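Local coordinates for protein putative S41 protease (Bacteroides fragilis NCTC 9343, PDB 3K50) that is a putative serine protease of peptidase family S41, probably cleaving peptide bonds in protein or peptide substrates, at residues P102-L108 against T163-R169; R178-I182 against A215-F219; Y27-M33 against A52-D57; Y329-F335 against N345-V351. All blocks are in the same frame, centred on the assembly; numbering follows the deposited sequence. Where two conformers were deposited one is given.

Interaction 1. Residues P102-L108 against T163-R169; sequences PAEEAGL and TTMPASR
Pro102 and Glu105, on the short helix 102-105 of the PDZ domain, and Ala106 just after them lie against Met165, Pro166 and Arg169, where strand 154-165 runs out into a loop. The ring of Pro102 lies between Pro166 and the Arg169 guanidinium: its CD sits over the centre of one guanidinium face, 3.7 Å from CZ, while its CB meets CD of Pro166 at 3.9 Å. Glu105 comes at the guanidinium from the opposite direction and takes it end-on, NH1 to OE1 at 3.2 Å and NH2 to OE2 at 2.8 Å, with the carboxylate and guanidinium planes 32° apart. This salt bridge and the covering proline together restrict rotation of the guanidinium. Beneath the helix, the Met165 chain runs extended to SE (chi1 -171°), which brings SE against Leu108 CD1 and Ala103 CA, next to Phe76. Gly107 has positive phi in a Schellman motif, and the carbonyl just before it accepts a bond from the strand: Thr163 OG1 donates to Ala106 O at a short 2.5 Å.

Interaction 2. Residues R178-I182 against A215-F219; sequences RFEII and AFRDF
Phe179 and Phe219 meet as a near-parallel, offset aromatic pair, with centroids 4.5 Å apart and planes at 15°. The rings come from opposite directions with little overlap; the modelled conformer of Phe179 brings them implausibly close, so the exact overlap is doubtful. The chi1 of Phe179 (172°) turns its CG away from the backbone nitrogen and sends the ring across to the helix. There its CZ reaches CB of Asp218 at 3.6 Å, CD2 touches CB of Ala215 at 4.0 Å, and the carbonyl O of Ala215 lies at the ring edge, 3.4 Å from CE2. On the strand side, Ile181 runs alongside Phe219 in the other direction, so that its CG1 meets the ring edge, 3.8 Å from CD1. The carbonyl O of Glu180 also lies at that edge. Strand 176-184 is an outermost strand of the mixed sheet in the S41 protease part of the chain, and helix 207-221 packs on it in nearly the same direction, with the two short axes 9.6 Å apart at an angle of 7°. Behind this first shell, Phe227 of strand 226-230, two strands further into the sheet, meets Phe219 edge-to-face and also packs on Phe216, while Val224 and Leu288 touch the Phe219 side chain. Arg217 NH2 bonds to Asp218 OD1 at 3.2 Å, a salt bridge between successive helix residues.

Interaction 3. Residues Y27-M33 against A52-D57; sequences YLWYRDM and AVASMD
Tyr27 carries the polar part of the contact with Ala54 and Asp57. Its OH donates to the anti lone pair of Asp57 OD2 at 2.6 Å and accepts from Ala54 N at 3.1 Å, both partners lying at the edge of the phenol ring. The ring and carboxylate are nearly coplanar, 27° apart. A water adds a second link, donating to Asp32 O and accepting from Ser55 N. The apolar part centres on Trp29, whose CB packs on Ala54 CB at 3.7 Å. The Met56 chain is bent at chi2 (86°) and chi3, which brings its methyl CE over the five-membered ring in a CH-pi contact, though the modelled spacing is tighter than carbons allow and its exact closeness is doubtful; SE stands farther off, 5.0 Å from the same ring centroid, in a Met-aromatic contact. These loops, each following a helix and each containing a type I turn, belong to the S41 N-terminal domain. With Ser61 OG also bonded to Asp57 OD2, the buried carboxylate oxygen has two hydroxyl partners, which would probably stabilise its negative charge.

Interaction 4. Residues Y329-F335 against N345-V351; sequences YVATKPF and NLVVCNV
Val330 and Val347 form one apolar patch of this beta hairpin, their side chains crossing at about a right angle with CG2 of Val330 to CG1 of Val347 at 3.6 Å. Away from it, Ala331 CB rests on Val351 CG2 at 3.7 Å and on Cys349 SG. Farther along the hairpin, the chi1 of Phe335 (-64°) swings its ring back toward the partner strand, where Val348 CG1 lies at the ring edge, 3.8 Å from CE1, and Leu346 CB packs near CD1. Trp18 and Val22 of helix 18-26 also touch the Phe335 side chain. Between the strands, Ala331 N donates to Cys349 O at 2.9 Å. Ala331 O accepts from Val348 N at 2.9 Å and only weakly from Cys349 N: both residues face Ala331 in a classic beta bulge. Lys333 and Leu346 then exchange a pair of backbone bonds. At the polar end, one water donates to Tyr329 O at 2.6 Å and to Asn350 OD1 while accepting from Val351 N, thereby satisfying all three and linking the two strands.

How the interactions relate
Along the chain the order is interaction 3, in the N-terminal domain, interaction 1, in the PDZ domain, then interactions 2 and 4, in the protease part. Interactions 3 and 4 are neighbours, their centres about 11 Å apart: Leu28 N probably bonds to Val347 O, and Tyr27 packs on Leu346, so the N-terminal loops are built onto strand 342-352 of the hairpin. Interaction 1 lies on the opposite side of the chain's centre, about 44 Å from interaction 3 between centres. Strand 154-165 is followed by strand 176-184, yet interactions 1 and 2 do not touch, with nearest atoms about 5 Å apart. The N-terminal and protease parts are thus directly joined, whereas interaction 1 touches none of the other three.

Interaction 1. Residues P102-L108 against T163-R169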
loop_
_atom_site.group_PDB
_atom_site.type_symbol
_atom_site.label_atom_id
_atom_site.label_comp_id
_atom_site.label_asym_id
_atom_site.label_seq_id
_atom_site.Cartn_x
_atom_site.Cartn_y
_atom_site.Cartn_z
ATOM N N PRO A 102 -15.190 -7.592 -11.986
ATOM C CA PRO A 102 -15.550 -7.427 -13.378
ATOM C C PRO A 102 -14.327 -7.357 -14.318
ATOM O O PRO A 102 -14.367 -7.943 -15.394
ATOM C CB PRO A 102 -16.277 -6.062 -13.383
ATOM C CG PRO A 102 -16.900 -5.966 -12.079
ATOM C CD PRO A 102 -15.942 -6.663 -11.121
ATOM N N ALA A 103 -13.262 -6.666 -13.911
ATOM C CA ALA A 103 -12.041 -6.540 -14.729
ATOM C C ALA A 103 -11.417 -7.923 -15.019
ATOM O O ALA A 103 -11.077 -8.291 -16.168
ATOM C CB ALA A 103 -10.994 -5.597 -14.005
ATOM N N GLU A 104 -11.319 -8.717 -13.969
ATOM C CA GLU A 104 -10.748 -10.049 -14.067
ATOM C C GLU A 104 -11.620 -10.984 -14.924
ATOM O O GLU A 104 -11.095 -11.765 -15.727
ATOM C CB GLU A 104 -10.546 -10.665 -12.703
ATOM C CG GLU A 104 -9.710 -11.928 -12.810
ATOM C CD GLU A 104 -9.332 -12.473 -11.473
ATOM O OE1 GLU A 104 -10.236 -13.027 -10.817
ATOM O OE2 GLU A 104 -8.133 -12.359 -11.103
ATOM N N GLU A 105 -12.937 -10.849 -14.788
ATOM C CA GLU A 105 -13.871 -11.620 -15.590
ATOM C C GLU A 105 -13.767 -11.202 -17.048
ATOM O O GLU A 105 -14.000 -12.033 -17.940
ATOM C CB GLU A 105 -15.308 -11.436 -15.067
ATOM C CG GLU A 105 -15.469 -12.001 -13.634
ATOM C CD GLU A 105 -16.697 -11.519 -12.884
ATOM O OE1 GLU A 105 -17.514 -10.720 -13.433
ATOM O OE2 GLU A 105 -16.818 -11.954 -11.704
ATOM N N ALA A 106 -13.413 -9.933 -17.297
ATOM C CA ALA A 106 -13.240 -9.424 -18.654
ATOM C C ALA A 106 -11.977 -9.951 -19.349
ATOM O O ALA A 106 -11.785 -9.685 -20.547
ATOM C CB ALA A 106 -13.191 -7.922 -18.629
ATOM N N GLY A 107 -11.109 -10.632 -18.592
ATOM C CA GLY A 107 -9.835 -11.181 -19.086
ATOM C C GLY A 107 -8.703 -10.162 -19.000
ATOM O O GLY A 107 -7.686 -10.286 -19.684
ATOM N N LEU A 108 -8.861 -9.149 -18.155
ATOM C CA LEU A 108 -7.875 -8.077 -18.091
ATOM C C LEU A 108 -6.760 -8.413 -17.113
ATOM O O LEU A 108 -6.956 -9.121 -16.117
ATOM C CB LEU A 108 -8.535 -6.746 -17.748
ATOM C CG LEU A 108 -9.555 -6.093 -18.693
ATOM C CD1 LEU A 108 -10.152 -4.891 -18.002
ATOM C CD2 LEU A 108 -8.905 -5.697 -20.001
ATOM N N THR A 163 -13.071 -7.041 -25.405
ATOM C CA THR A 163 -13.721 -7.832 -24.404
ATOM C C THR A 163 -14.896 -7.063 -23.845
ATOM O O THR A 163 -15.013 -5.818 -24.026
ATOM C CB THR A 163 -12.754 -8.187 -23.264
ATOM O OG1 THR A 163 -13.408 -9.085 -22.372
ATOM C CG2 THR A 163 -12.339 -6.931 -22.506
ATOM N N THR A 164 -15.775 -7.819 -23.185
ATOM C CA THR A 164 -16.949 -7.269 -22.506
ATOM C C THR A 164 -16.696 -7.273 -21.019
ATOM O O THR A 164 -16.396 -8.336 -20.456
ATOM C CB THR A 164 -18.180 -8.130 -22.788
ATOM O OG1 THR A 164 -18.363 -8.157 -24.202
ATOM C CG2 THR A 164 -19.426 -7.564 -22.094
HETATM N N MSE A 165 -16.800 -6.098 -20.384
HETATM C CA MSE A 165 -16.574 -5.971 -18.957
HETATM C C MSE A 165 -17.911 -5.830 -18.252
HETATM O O MSE A 165 -18.678 -4.922 -18.558
HETATM C CB MSE A 165 -15.698 -4.762 -18.609
HETATM C CG MSE A 165 -15.315 -4.775 -17.170
HETATM SE SE MSE A 165 -13.921 -3.557 -16.759
HETATM C CE MSE A 165 -14.761 -1.912 -17.355
ATOM N N PRO A 166 -18.185 -6.700 -17.268
ATOM C CA PRO A 166 -19.482 -6.583 -16.591
ATOM C C PRO A 166 -19.601 -5.310 -15.762
ATOM O O PRO A 166 -18.589 -4.609 -15.542
ATOM C CB PRO A 166 -19.547 -7.835 -15.688
ATOM C CG PRO A 166 -18.362 -8.664 -16.013
ATOM C CD PRO A 166 -17.365 -7.802 -16.745
ATOM N N ALA A 167 -20.827 -5.011 -15.312
ATOM C CA ALA A 167 -21.099 -3.804 -14.538
ATOM C C ALA A 167 -20.321 -3.810 -13.239
ATOM O O ALA A 167 -20.055 -4.872 -12.656
ATOM C CB ALA A 167 -22.617 -3.636 -14.268
ATOM N N SER A 168 -19.941 -2.617 -12.790
ATOM C CA SER A 168 -19.232 -2.500 -11.538
ATOM C C SER A 168 -20.025 -3.025 -10.345
ATOM O O SER A 168 -21.236 -3.143 -10.402
ATOM C CB SER A 168 -18.862 -1.050 -11.283
ATOM O OG SER A 168 -19.963 -0.192 -11.417
ATOM N N ARG A 169 -19.337 -3.338 -9.258
ATOM C CA ARG A 169 -20.017 -3.812 -8.054
ATOM C C ARG A 169 -19.114 -3.571 -6.888
ATOM O O ARG A 169 -18.000 -3.176 -7.100
ATOM C CB ARG A 169 -20.459 -5.267 -8.171
ATOM C CG ARG A 169 -19.396 -6.248 -8.391
ATOM C CD ARG A 169 -20.032 -7.558 -8.812
ATOM N NE ARG A 169 -18.949 -8.512 -8.914
ATOM C CZ ARG A 169 -18.513 -9.120 -10.013
ATOM N NH1 ARG A 169 -19.085 -9.009 -11.219
ATOM N NH2 ARG A 169 -17.493 -9.917 -9.860
#

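Interaction 2. Residues R178-I182 against A215-F219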
loop_
_atom_site.group_PDB
_atom_site.type_symbol
_atom_site.label_atom_id
_atom_site.label_comp_id
_atom_site.label_asym_id
_atom_site.label_seq_id
_atom_site.Cartn_x
_atom_site.Cartn_y
_atom_site.Cartn_z
ATOM N N ARG A 178 -0.439 -11.740 -4.749
ATOM C CA ARG A 178 0.222 -12.704 -5.617
ATOM C C ARG A 178 1.387 -13.366 -4.840
ATOM O O ARG A 178 2.073 -12.698 -4.041
ATOM C CB ARG A 178 0.743 -12.012 -6.887
ATOM C CG ARG A 178 0.595 -12.821 -8.221
ATOM C CD ARG A 178 -0.879 -12.965 -8.664
ATOM N NE ARG A 178 -1.429 -12.022 -9.677
ATOM C CZ ARG A 178 -2.719 -11.628 -9.761
ATOM N NH1 ARG A 178 -3.620 -11.876 -8.793
ATOM N NH2 ARG A 178 -3.088 -10.849 -10.769
ATOM N N PHE A 179 1.590 -14.642 -5.179
ATOM C CA PHE A 179 2.553 -15.578 -4.591
ATOM C C PHE A 179 3.337 -16.324 -5.644
ATOM O O PHE A 179 2.771 -16.756 -6.663
ATOM C CB PHE A 179 1.772 -16.656 -3.832
ATOM C CG PHE A 179 2.608 -17.817 -3.319
ATOM C CD1 PHE A 179 2.879 -18.935 -4.120
ATOM C CD2 PHE A 179 3.066 -17.818 -1.999
ATOM C CE1 PHE A 179 3.634 -20.042 -3.626
ATOM C CE2 PHE A 179 3.799 -18.902 -1.499
ATOM C CZ PHE A 179 4.086 -20.023 -2.338
ATOM N N GLU A 180 4.630 -16.507 -5.417
ATOM C CA GLU A 180 5.363 -17.396 -6.297
ATOM C C GLU A 180 6.664 -17.826 -5.687
ATOM O O GLU A 180 7.247 -17.069 -4.893
ATOM C CB GLU A 180 5.780 -16.656 -7.567
ATOM C CG GLU A 180 4.851 -16.796 -8.694
ATOM C CD GLU A 180 5.546 -16.503 -9.913
ATOM O OE1 GLU A 180 6.221 -15.445 -9.929
ATOM O OE2 GLU A 180 5.461 -17.351 -10.818
ATOM N N ILE A 181 7.120 -19.027 -6.082
ATOM C CA ILE A 181 8.485 -19.476 -5.787
ATOM C C ILE A 181 9.207 -19.517 -7.137
ATOM O O ILE A 181 8.771 -20.207 -8.069
ATOM C CB ILE A 181 8.558 -20.829 -5.092
ATOM C CG1 ILE A 181 7.890 -20.718 -3.716
ATOM C CG2 ILE A 181 10.041 -21.262 -4.947
ATOM C CD1 ILE A 181 7.581 -22.055 -3.076
ATOM N N ILE A 182 10.295 -18.767 -7.231
ATOM C CA ILE A 182 11.071 -18.641 -8.447
ATOM C C ILE A 182 12.434 -19.263 -8.294
ATOM O O ILE A 182 13.241 -18.830 -7.437
ATOM C CB ILE A 182 11.251 -17.132 -8.745
ATOM C CG1 ILE A 182 9.858 -16.444 -8.780
ATOM C CG2 ILE A 182 12.111 -16.869 -10.014
ATOM C CD1 ILE A 182 9.921 -14.901 -8.665
ATOM N N ALA A 215 0.887 -18.709 2.961
ATOM C CA ALA A 215 1.894 -18.381 1.981
ATOM C C ALA A 215 3.298 -18.700 2.561
ATOM O O ALA A 215 4.133 -19.334 1.900
ATOM C CB ALA A 215 1.787 -16.853 1.623
ATOM N N PHE A 216 3.546 -18.277 3.809
ATOM C CA PHE A 216 4.868 -18.527 4.422
ATOM C C PHE A 216 5.119 -20.053 4.660
ATOM O O PHE A 216 6.223 -20.553 4.447
ATOM C CB PHE A 216 5.058 -17.654 5.655
ATOM C CG PHE A 216 5.604 -16.299 5.350
ATOM C CD1 PHE A 216 4.819 -15.325 4.749
ATOM C CD2 PHE A 216 6.918 -16.009 5.592
ATOM C CE1 PHE A 216 5.362 -14.113 4.399
ATOM C CE2 PHE A 216 7.450 -14.775 5.318
ATOM C CZ PHE A 216 6.679 -13.823 4.709
ATOM N N ARG A 217 4.091 -20.796 5.052
ATOM C CA ARG A 217 4.218 -22.217 5.155
ATOM C C ARG A 217 4.643 -22.813 3.782
ATOM O O ARG A 217 5.519 -23.664 3.732
ATOM C CB ARG A 217 2.887 -22.821 5.590
ATOM C CG ARG A 217 2.931 -24.362 5.851
ATOM C CD ARG A 217 1.517 -24.963 5.816
ATOM N NE ARG A 217 0.873 -24.652 4.539
ATOM C CZ ARG A 217 -0.338 -25.049 4.157
ATOM N NH1 ARG A 217 -1.077 -25.831 4.939
ATOM N NH2 ARG A 217 -0.790 -24.676 2.956
ATOM N N ASP A 218 4.014 -22.366 2.695
ATOM C CA ASP A 218 4.333 -22.819 1.330
ATOM C C ASP A 218 5.761 -22.404 0.960
ATOM O O ASP A 218 6.507 -23.189 0.369
ATOM C CB ASP A 218 3.329 -22.266 0.308
ATOM C CG ASP A 218 1.922 -22.886 0.430
ATOM O OD1 ASP A 218 1.742 -23.888 1.191
ATOM O OD2 ASP A 218 1.007 -22.356 -0.244
ATOM N N PHE A 219 6.170 -21.207 1.380
ATOM C CA PHE A 219 7.543 -20.796 1.133
ATOM C C PHE A 219 8.546 -21.706 1.821
ATOM O O PHE A 219 9.532 -22.061 1.213
ATOM C CB PHE A 219 7.807 -19.371 1.556
ATOM C CG PHE A 219 7.142 -18.335 0.672
ATOM C CD1 PHE A 219 7.148 -18.454 -0.716
ATOM C CD2 PHE A 219 6.568 -17.228 1.228
ATOM C CE1 PHE A 219 6.563 -17.495 -1.504
ATOM C CE2 PHE A 219 5.967 -16.248 0.429
ATOM C CZ PHE A 219 5.950 -16.397 -0.921
#

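Interaction 3. Residues Y27-M33 against A52-D57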
loop_
_atom_site.group_PDB
_atom_site.type_symbol
_atom_site.label_atom_id
_atom_site.label_comp_id
_atom_site.label_asym_id
_atom_site.label_seq_id
_atom_site.Cartn_x
_atom_site.Cartn_y
_atom_site.Cartn_z
ATOM N N TYR A 27 -4.203 12.756 20.324
ATOM C CA TYR A 27 -3.198 13.105 19.346
ATOM C C TYR A 27 -1.781 13.062 19.895
ATOM O O TYR A 27 -1.517 13.622 20.963
ATOM C CB TYR A 27 -3.467 14.537 18.874
ATOM C CG TYR A 27 -2.760 15.045 17.631
ATOM C CD1 TYR A 27 -2.502 14.215 16.532
ATOM C CD2 TYR A 27 -2.530 16.389 17.476
ATOM C CE1 TYR A 27 -1.904 14.731 15.368
ATOM C CE2 TYR A 27 -1.978 16.940 16.266
ATOM C CZ TYR A 27 -1.686 16.092 15.226
ATOM O OH TYR A 27 -1.180 16.588 14.042
ATOM N N LEU A 28 -0.864 12.440 19.133
ATOM C CA LEU A 28 0.538 12.387 19.498
ATOM C C LEU A 28 1.035 13.779 19.793
ATOM O O LEU A 28 1.699 14.002 20.818
ATOM C CB LEU A 28 1.428 11.794 18.389
ATOM C CG LEU A 28 2.928 11.661 18.672
ATOM C CD1 LEU A 28 3.251 10.745 19.864
ATOM C CD2 LEU A 28 3.671 11.212 17.433
ATOM N N TRP A 29 0.680 14.710 18.913
ATOM C CA TRP A 29 1.197 16.067 18.964
ATOM C C TRP A 29 0.186 17.078 19.510
ATOM O O TRP A 29 0.087 18.200 19.045
ATOM C CB TRP A 29 1.622 16.460 17.531
ATOM C CG TRP A 29 2.786 15.690 16.968
ATOM C CD1 TRP A 29 3.965 15.456 17.609
ATOM C CD2 TRP A 29 2.949 15.113 15.645
ATOM N NE1 TRP A 29 4.795 14.738 16.825
ATOM C CE2 TRP A 29 4.218 14.516 15.614
ATOM C CE3 TRP A 29 2.136 14.986 14.533
ATOM C CZ2 TRP A 29 4.718 13.864 14.495
ATOM C CZ3 TRP A 29 2.620 14.331 13.414
ATOM C CH2 TRP A 29 3.894 13.777 13.395
ATOM N N TYR A 30 -0.578 16.698 20.506
ATOM C CA TYR A 30 -1.607 17.595 21.011
ATOM C C TYR A 30 -0.992 18.922 21.492
ATOM O O TYR A 30 -1.602 19.954 21.406
ATOM C CB TYR A 30 -2.425 16.921 22.131
ATOM C CG TYR A 30 -1.739 16.836 23.476
ATOM C CD1 TYR A 30 -0.938 15.763 23.809
ATOM C CD2 TYR A 30 -1.885 17.859 24.418
ATOM C CE1 TYR A 30 -0.270 15.729 25.035
ATOM C CE2 TYR A 30 -1.232 17.821 25.651
ATOM C CZ TYR A 30 -0.448 16.762 25.965
ATOM O OH TYR A 30 0.198 16.736 27.188
ATOM N N ARG A 31 0.214 18.892 22.026
ATOM C CA ARG A 31 0.810 20.113 22.542
ATOM C C ARG A 31 1.152 21.154 21.472
ATOM O O ARG A 31 1.394 22.325 21.792
ATOM C CB ARG A 31 2.097 19.769 23.292
ATOM C CG ARG A 31 1.915 19.078 24.639
ATOM C CD ARG A 31 3.306 18.852 25.240
ATOM N NE ARG A 31 3.206 18.271 26.561
ATOM C CZ ARG A 31 2.949 18.952 27.674
ATOM N NH1 ARG A 31 2.762 20.255 27.637
ATOM N NH2 ARG A 31 2.853 18.323 28.836
ATOM N N ASP A 32 1.229 20.692 20.228
ATOM C CA ASP A 32 1.616 21.500 19.086
ATOM C C ASP A 32 0.418 21.864 18.203
ATOM O O ASP A 32 0.587 22.382 17.109
ATOM C CB ASP A 32 2.694 20.749 18.291
ATOM C CG ASP A 32 3.978 20.629 19.056
ATOM O OD1 ASP A 32 4.544 21.678 19.414
ATOM O OD2 ASP A 32 4.413 19.491 19.305
HETATM N N MSE A 33 -0.789 21.621 18.687
HETATM C CA MSE A 33 -1.943 22.112 17.987
HETATM C C MSE A 33 -2.054 23.608 18.202
HETATM O O MSE A 33 -1.591 24.123 19.215
HETATM C CB MSE A 33 -3.253 21.482 18.500
HETATM C CG MSE A 33 -3.392 19.996 18.207
HETATM SE SE MSE A 33 -4.835 19.138 19.197
HETATM C CE MSE A 33 -6.350 20.147 18.412
ATOM N N ALA A 52 -6.178 22.243 12.423
ATOM C CA ALA A 52 -5.841 21.796 13.799
ATOM C C ALA A 52 -4.583 20.948 13.933
ATOM O O ALA A 52 -4.018 20.845 15.011
ATOM C CB ALA A 52 -7.031 20.993 14.378
ATOM N N VAL A 53 -4.152 20.285 12.881
ATOM C CA VAL A 53 -2.967 19.449 12.985
ATOM C C VAL A 53 -1.720 20.276 13.298
ATOM O O VAL A 53 -1.677 21.449 13.061
ATOM C CB VAL A 53 -2.674 18.640 11.697
ATOM C CG1 VAL A 53 -3.754 17.543 11.479
ATOM C CG2 VAL A 53 -2.496 19.585 10.515
ATOM N N ALA A 54 -0.730 19.606 13.853
ATOM C CA ALA A 54 0.596 20.128 14.100
ATOM C C ALA A 54 1.271 20.264 12.734
ATOM O O ALA A 54 0.957 19.528 11.824
ATOM C CB ALA A 54 1.380 19.152 14.953
ATOM N N SER A 55 2.209 21.199 12.598
ATOM C CA SER A 55 2.891 21.398 11.312
ATOM C C SER A 55 3.676 20.186 10.858
ATOM O O SER A 55 3.917 20.050 9.673
ATOM C CB SER A 55 3.810 22.591 11.360
ATOM O OG SER A 55 3.069 23.739 11.697
HETATM N N MSE A 56 4.029 19.304 11.800
HETATM C CA MSE A 56 4.768 18.068 11.466
HETATM C C MSE A 56 3.878 17.078 10.761
HETATM O O MSE A 56 4.371 16.175 10.106
HETATM C CB MSE A 56 5.332 17.405 12.710
HETATM C CG MSE A 56 6.374 18.244 13.504
HETATM SE SE MSE A 56 5.614 19.432 14.767
HETATM C CE MSE A 56 4.909 18.161 16.209
ATOM N N ASP A 57 2.560 17.275 10.858
ATOM C CA ASP A 57 1.575 16.325 10.292
ATOM C C ASP A 57 1.339 16.604 8.814
ATOM O O ASP A 57 0.372 17.243 8.472
ATOM C CB ASP A 57 0.275 16.446 11.084
ATOM C CG ASP A 57 -0.598 15.214 10.996
ATOM O OD1 ASP A 57 -0.653 14.563 9.918
ATOM O OD2 ASP A 57 -1.243 14.931 12.023
HETATM O O HOH W 1 2.797 22.680 15.017
#

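Interaction 4. Residues Y329-F335 against N345-V351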
loop_
_atom_site.group_PDB
_atom_site.type_symbol
_atom_site.label_atom_id
_atom_site.label_comp_id
_atom_site.label_asym_id
_atom_site.label_seq_id
_atom_site.Cartn_x
_atom_site.Cartn_y
_atom_site.Cartn_z
ATOM N N TYR A 329 6.272 8.470 9.112
ATOM C CA TYR A 329 7.112 7.827 10.127
ATOM C C TYR A 329 6.448 7.662 11.503
ATOM O O TYR A 329 7.143 7.333 12.464
ATOM C CB TYR A 329 8.456 8.613 10.271
ATOM C CG TYR A 329 8.286 10.046 10.635
ATOM C CD1 TYR A 329 8.133 11.026 9.654
ATOM C CD2 TYR A 329 8.274 10.459 11.962
ATOM C CE1 TYR A 329 7.982 12.340 9.987
ATOM C CE2 TYR A 329 8.055 11.809 12.311
ATOM C CZ TYR A 329 7.930 12.744 11.337
ATOM O OH TYR A 329 7.754 14.074 11.694
ATOM N N VAL A 330 5.145 7.972 11.585
ATOM C CA VAL A 330 4.335 7.876 12.806
ATOM C C VAL A 330 3.112 7.032 12.456
ATOM O O VAL A 330 2.849 6.805 11.256
ATOM C CB VAL A 330 3.941 9.254 13.350
ATOM C CG1 VAL A 330 5.144 9.948 14.043
ATOM C CG2 VAL A 330 3.363 10.116 12.234
ATOM N N ALA A 331 2.427 6.483 13.467
ATOM C CA ALA A 331 1.289 5.621 13.207
ATOM C C ALA A 331 -0.002 6.326 13.529
ATOM O O ALA A 331 -0.067 7.101 14.505
ATOM C CB ALA A 331 1.404 4.327 14.051
ATOM N N THR A 332 -1.033 6.011 12.747
ATOM C CA THR A 332 -2.367 6.495 12.989
ATOM C C THR A 332 -3.254 5.388 13.572
ATOM O O THR A 332 -2.943 4.181 13.443
ATOM C CB THR A 332 -3.025 6.981 11.696
ATOM O OG1 THR A 332 -3.135 5.888 10.775
ATOM C CG2 THR A 332 -2.192 8.194 11.038
ATOM N N LYS A 333 -4.306 5.795 14.266
ATOM C CA LYS A 333 -5.352 4.863 14.702
ATOM C C LYS A 333 -6.696 5.501 14.299
ATOM O O LYS A 333 -6.809 6.719 14.220
ATOM C CB LYS A 333 -5.273 4.580 16.201
ATOM C CG LYS A 333 -5.260 3.089 16.541
ATOM C CD LYS A 333 -4.026 2.753 17.413
ATOM C CE LYS A 333 -3.665 1.262 17.436
ATOM N NZ LYS A 333 -2.205 1.075 17.762
ATOM N N PRO A 334 -7.687 4.678 13.943
ATOM C CA PRO A 334 -9.021 5.192 13.625
ATOM C C PRO A 334 -9.912 5.522 14.834
ATOM O O PRO A 334 -9.927 4.775 15.820
ATOM C CB PRO A 334 -9.662 4.052 12.859
ATOM C CG PRO A 334 -8.962 2.831 13.330
ATOM C CD PRO A 334 -7.578 3.219 13.706
ATOM N N PHE A 335 -10.619 6.653 14.748
ATOM C CA PHE A 335 -11.592 7.057 15.736
ATOM C C PHE A 335 -12.845 7.371 14.911
ATOM O O PHE A 335 -12.782 8.157 13.973
ATOM C CB PHE A 335 -11.107 8.267 16.537
ATOM C CG PHE A 335 -9.887 7.994 17.362
ATOM C CD1 PHE A 335 -8.626 8.132 16.826
ATOM C CD2 PHE A 335 -10.014 7.563 18.680
ATOM C CE1 PHE A 335 -7.480 7.870 17.615
ATOM C CE2 PHE A 335 -8.896 7.262 19.444
ATOM C CZ PHE A 335 -7.622 7.384 18.882
ATOM N N ASN A 345 -8.593 9.246 11.132
ATOM C CA ASN A 345 -7.378 8.448 11.203
ATOM C C ASN A 345 -6.334 9.414 11.754
ATOM O O ASN A 345 -5.844 10.282 11.033
ATOM C CB ASN A 345 -7.004 7.886 9.849
ATOM C CG ASN A 345 -7.929 6.732 9.423
ATOM O OD1 ASN A 345 -8.730 6.852 8.487
ATOM N ND2 ASN A 345 -7.858 5.646 10.156
ATOM N N LEU A 346 -6.104 9.327 13.065
ATOM C CA LEU A 346 -5.249 10.277 13.785
ATOM C C LEU A 346 -3.867 9.764 14.188
ATOM O O LEU A 346 -3.755 8.638 14.645
ATOM C CB LEU A 346 -6.003 10.691 15.029
ATOM C CG LEU A 346 -5.402 11.762 15.957
ATOM C CD1 LEU A 346 -5.456 13.104 15.281
ATOM C CD2 LEU A 346 -6.248 11.765 17.288
ATOM N N VAL A 347 -2.820 10.570 14.007
ATOM C CA VAL A 347 -1.491 10.197 14.503
ATOM C C VAL A 347 -1.589 10.060 16.024
ATOM O O VAL A 347 -1.932 11.020 16.723
ATOM C CB VAL A 347 -0.397 11.238 14.145
ATOM C CG1 VAL A 347 0.939 10.890 14.798
ATOM C CG2 VAL A 347 -0.226 11.343 12.669
ATOM N N VAL A 348 -1.258 8.878 16.530
ATOM C CA VAL A 348 -1.291 8.574 17.964
ATOM C C VAL A 348 0.099 8.231 18.567
ATOM O O VAL A 348 0.380 8.577 19.733
ATOM C CB VAL A 348 -2.312 7.425 18.277
ATOM C CG1 VAL A 348 -3.739 7.931 17.994
ATOM C CG2 VAL A 348 -1.944 6.126 17.535
ATOM N N CYS A 349 0.992 7.628 17.795
ATOM C CA CYS A 349 2.312 7.281 18.335
ATOM C C CYS A 349 3.452 7.266 17.372
ATOM O O CYS A 349 3.291 7.115 16.179
ATOM C CB CYS A 349 2.305 5.906 19.002
ATOM S SG CYS A 349 1.930 4.453 17.975
ATOM N N ASN A 350 4.632 7.478 17.951
ATOM C CA ASN A 350 5.904 7.219 17.305
ATOM C C ASN A 350 6.107 5.711 17.239
ATOM O O ASN A 350 5.548 4.939 18.073
ATOM C CB ASN A 350 7.052 7.844 18.101
ATOM C CG ASN A 350 7.167 9.290 17.878
ATOM O OD1 ASN A 350 7.506 9.733 16.780
ATOM N ND2 ASN A 350 6.906 10.039 18.873
ATOM N N VAL A 351 6.811 5.258 16.211
ATOM C CA VAL A 351 7.112 3.831 16.029
ATOM C C VAL A 351 8.635 3.670 15.782
ATOM O O VAL A 351 9.114 3.751 14.651
ATOM C CB VAL A 351 6.310 3.221 14.867
ATOM C CG1 VAL A 351 6.549 1.699 14.800
ATOM C CG2 VAL A 351 4.886 3.524 15.035
HETATM O O HOH W 2 8.013 7.499 14.948
#